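PDB 6MNA: lipoprotein LpqN from Mycobacterium tuberculosis, which takes part in cell envelope biogenesis, binds periplasmic domains of the mycolate transporters MmpL3 and MmpL11, and is a virulence factor required for intracellular survival. Local coordinates for residues Q185-I190 with V198-A203. Residues are numbered along the deposited sequence; the frame is centred on the assembly and turned at random.
With U2D (6-O-decanoyl-alpha-D-glucopyranose), chain B.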
loop_
_atom_site.group_PDB
_atom_site.type_symbol
_atom_site.label_atom_id
_atom_site.label_comp_id
_atom_site.label_asym_id
_atom_site.label_seq_id
_atom_site.Cartn_x
_atom_site.Cartn_y
_atom_site.Cartn_z
ATOM N N GLN A 185 -2.069 -4.505 -2.990
ATOM C CA GLN A 185 -1.102 -3.689 -2.276
ATOM C C GLN A 185 0.021 -3.315 -3.239
ATOM O O GLN A 185 0.564 -4.185 -3.924
ATOM C CB GLN A 185 -0.567 -4.434 -1.080
ATOM C CG GLN A 185 0.446 -3.641 -0.317
ATOM C CD GLN A 185 0.966 -4.407 0.848
ATOM O OE1 GLN A 185 1.669 -5.403 0.683
ATOM N NE2 GLN A 185 0.653 -3.932 2.051
ATOM N N LYS A 186 0.312 -2.021 -3.325
ATOM C CA LYS A 186 1.521 -1.543 -3.992
ATOM C C LYS A 186 2.493 -1.053 -2.932
ATOM O O LYS A 186 2.120 -0.265 -2.051
ATOM C CB LYS A 186 1.195 -0.443 -4.993
ATOM C CG LYS A 186 2.396 0.030 -5.818
ATOM C CD LYS A 186 1.939 0.949 -6.979
ATOM C CE LYS A 186 2.870 0.807 -8.179
ATOM N NZ LYS A 186 2.421 1.523 -9.408
ATOM N N THR A 187 3.728 -1.540 -3.002
ATOM C CA THR A 187 4.787 -1.132 -2.087
ATOM C C THR A 187 5.819 -0.369 -2.900
ATOM O O THR A 187 6.261 -0.847 -3.944
ATOM C CB THR A 187 5.441 -2.354 -1.419
ATOM O OG1 THR A 187 4.463 -3.100 -0.653
ATOM C CG2 THR A 187 6.584 -1.964 -0.492
ATOM N N VAL A 188 6.175 0.828 -2.443
ATOM C CA VAL A 188 7.153 1.655 -3.140
ATOM C C VAL A 188 8.316 1.888 -2.191
ATOM O O VAL A 188 8.102 2.266 -1.034
ATOM C CB VAL A 188 6.586 3.020 -3.569
ATOM C CG1 VAL A 188 7.589 3.722 -4.440
ATOM C CG2 VAL A 188 5.232 2.928 -4.214
ATOM N N VAL A 189 9.532 1.689 -2.685
ATOM C CA VAL A 189 10.732 1.874 -1.891
ATOM C C VAL A 189 11.402 3.158 -2.354
ATOM O O VAL A 189 11.671 3.350 -3.541
ATOM C CB VAL A 189 11.660 0.658 -1.963
ATOM C CG1 VAL A 189 12.859 0.869 -1.091
ATOM C CG2 VAL A 189 10.909 -0.539 -1.434
ATOM N N ILE A 190 11.653 4.039 -1.399
ATOM C CA ILE A 190 12.068 5.421 -1.657
ATOM C C ILE A 190 13.332 5.691 -0.837
ATOM O O ILE A 190 13.261 6.184 0.298
ATOM C CB ILE A 190 10.950 6.409 -1.302
ATOM C CG1 ILE A 190 9.671 6.122 -2.054
ATOM C CG2 ILE A 190 11.407 7.886 -1.548
ATOM C CD1 ILE A 190 8.432 6.726 -1.382
ATOM N N VAL A 198 9.284 3.602 2.946
ATOM C CA VAL A 198 8.453 2.581 2.305
ATOM C C VAL A 198 7.013 3.053 2.348
ATOM O O VAL A 198 6.449 3.257 3.443
ATOM C CB VAL A 198 8.580 1.228 2.992
ATOM C CG1 VAL A 198 7.677 0.197 2.290
ATOM C CG2 VAL A 198 10.033 0.787 3.077
ATOM N N LEU A 199 6.430 3.230 1.176
ATOM C CA LEU A 199 5.045 3.615 1.006
ATOM C C LEU A 199 4.284 2.345 0.683
ATOM O O LEU A 199 4.656 1.635 -0.246
ATOM C CB LEU A 199 4.860 4.566 -0.152
ATOM C CG LEU A 199 3.434 4.998 -0.483
ATOM C CD1 LEU A 199 2.864 5.867 0.618
ATOM C CD2 LEU A 199 3.457 5.740 -1.775
ATOM N N GLN A 200 3.209 2.089 1.411
ATOM C CA GLN A 200 2.309 1.003 1.012
ATOM C C GLN A 200 0.937 1.595 0.736
ATOM O O GLN A 200 0.431 2.427 1.496
ATOM C CB GLN A 200 2.252 -0.075 2.051
ATOM C CG GLN A 200 3.608 -0.792 2.213
ATOM C CD GLN A 200 3.530 -2.119 2.929
ATOM O OE1 GLN A 200 3.155 -2.186 4.087
ATOM N NE2 GLN A 200 3.887 -3.192 2.228
ATOM N N LEU A 201 0.345 1.156 -0.366
ATOM C CA LEU A 201 -0.994 1.567 -0.777
ATOM C C LEU A 201 -1.854 0.318 -0.734
ATOM O O LEU A 201 -1.592 -0.626 -1.487
ATOM C CB LEU A 201 -0.974 2.200 -2.139
ATOM C CG LEU A 201 -0.029 3.361 -2.370
ATOM C CD1 LEU A 201 -0.085 3.860 -3.766
ATOM C CD2 LEU A 201 -0.407 4.422 -1.411
ATOM N N ASN A 202 -2.830 0.287 0.182
ATOM C CA ASN A 202 -3.603 -0.908 0.488
ATOM C C ASN A 202 -5.035 -0.721 0.007
ATOM O O ASN A 202 -5.785 0.078 0.571
ATOM C CB ASN A 202 -3.609 -1.196 1.984
ATOM C CG ASN A 202 -2.241 -1.545 2.521
ATOM O OD1 ASN A 202 -1.448 -2.178 1.841
ATOM N ND2 ASN A 202 -1.973 -1.157 3.749
ATOM N N ALA A 203 -5.452 -1.517 -0.956
ATOM C CA ALA A 203 -6.759 -1.339 -1.564
ATOM C C ALA A 203 -7.624 -2.514 -1.159
ATOM O O ALA A 203 -7.144 -3.662 -1.086
ATOM C CB ALA A 203 -6.649 -1.214 -3.080
HETATM C C1 U2D B . -6.627 -10.378 -9.592
HETATM C C2 U2D B . -5.249 -10.910 -10.165
HETATM C C3 U2D B . -4.271 -9.730 -10.471
HETATM C C4 U2D B . -5.160 -8.579 -10.851
HETATM C C5 U2D B . -5.802 -8.203 -9.461
HETATM C C6 U2D B . -6.955 -7.221 -9.511
HETATM C CAX U2D B . -6.500 -5.484 -7.926
HETATM C CAY U2D B . -7.628 -4.472 -7.988
HETATM C CAZ U2D B . -7.139 -3.089 -8.416
HETATM C CBA U2D B . -6.441 -2.341 -7.294
HETATM C CBB U2D B . -4.895 -2.307 -7.456
HETATM C CBC U2D B . -4.556 -1.336 -6.322
HETATM C CBD U2D B . -3.065 -1.340 -6.138
HETATM C CBE U2D B . -2.785 -0.567 -4.797
HETATM C CBF U2D B . -3.280 0.855 -5.004
HETATM C CBG U2D B . -2.577 1.552 -6.200
HETATM O O11 U2D B . -5.498 -5.144 -8.886
HETATM O O2 U2D B . -4.565 -11.812 -9.273
HETATM O O3 U2D B . -3.259 -10.074 -11.457
HETATM O O4 U2D B . -4.429 -7.473 -11.415
HETATM O O5 U2D B . -6.351 -9.331 -8.693
HETATM O O6 U2D B . -7.081 -6.779 -8.155
HETATM O O HOH W 1 3.710 -5.969 2.857
#
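V198 meets T187 through its CG1 methyl, 3.7 Å from T187 CG2, within the pairing of the two arms of a β-hairpin, strands 179-192 and 195-206, in the antiparallel sheet of a Mog1p/PsbP-like domain. The segment directions lie 167° apart, so the strands run antiparallel; the backbone bonds set the register. Helix 134-140 covers this end, V137 touching V198.

L199 and V188 form a hydrogen-bonded pair, with V188 N to L199 O at 2.8 Å. Their side chains run side by side on the face that also carries K186 and L201, and L199 CD2 comes to 4.1 Å from V188 CG2.

Q200 NE2 comes within bonding distance of T187 OG1, donating over 2.9 Å in a nearly straight bond (169°), with the hydroxyl close to the amide plane. The T187 chi1 of -61° places OG1 beside its own backbone N and directs the methyl to V198. NE2 also donates to a water that donates in turn to Q185 OE1, so the two glutamines are bridged rather than bonded directly.

L201 pairs with K186 by two backbone bonds, and its CB lies 3.9 Å from CBF of the decanoyl chain, so L201 forms part of the wall of the acyl site; K186 NZ is hydrogen-bonded to T161 O.

N202 accepts on OD1 from Q185 NE2 over 2.7 Å, with the donor somewhat tilted from the carbonyl plane of N202; Q185 NE2 also bonds E144.

A203 CB ends the segment 3.9 Å from ligand atom CBC.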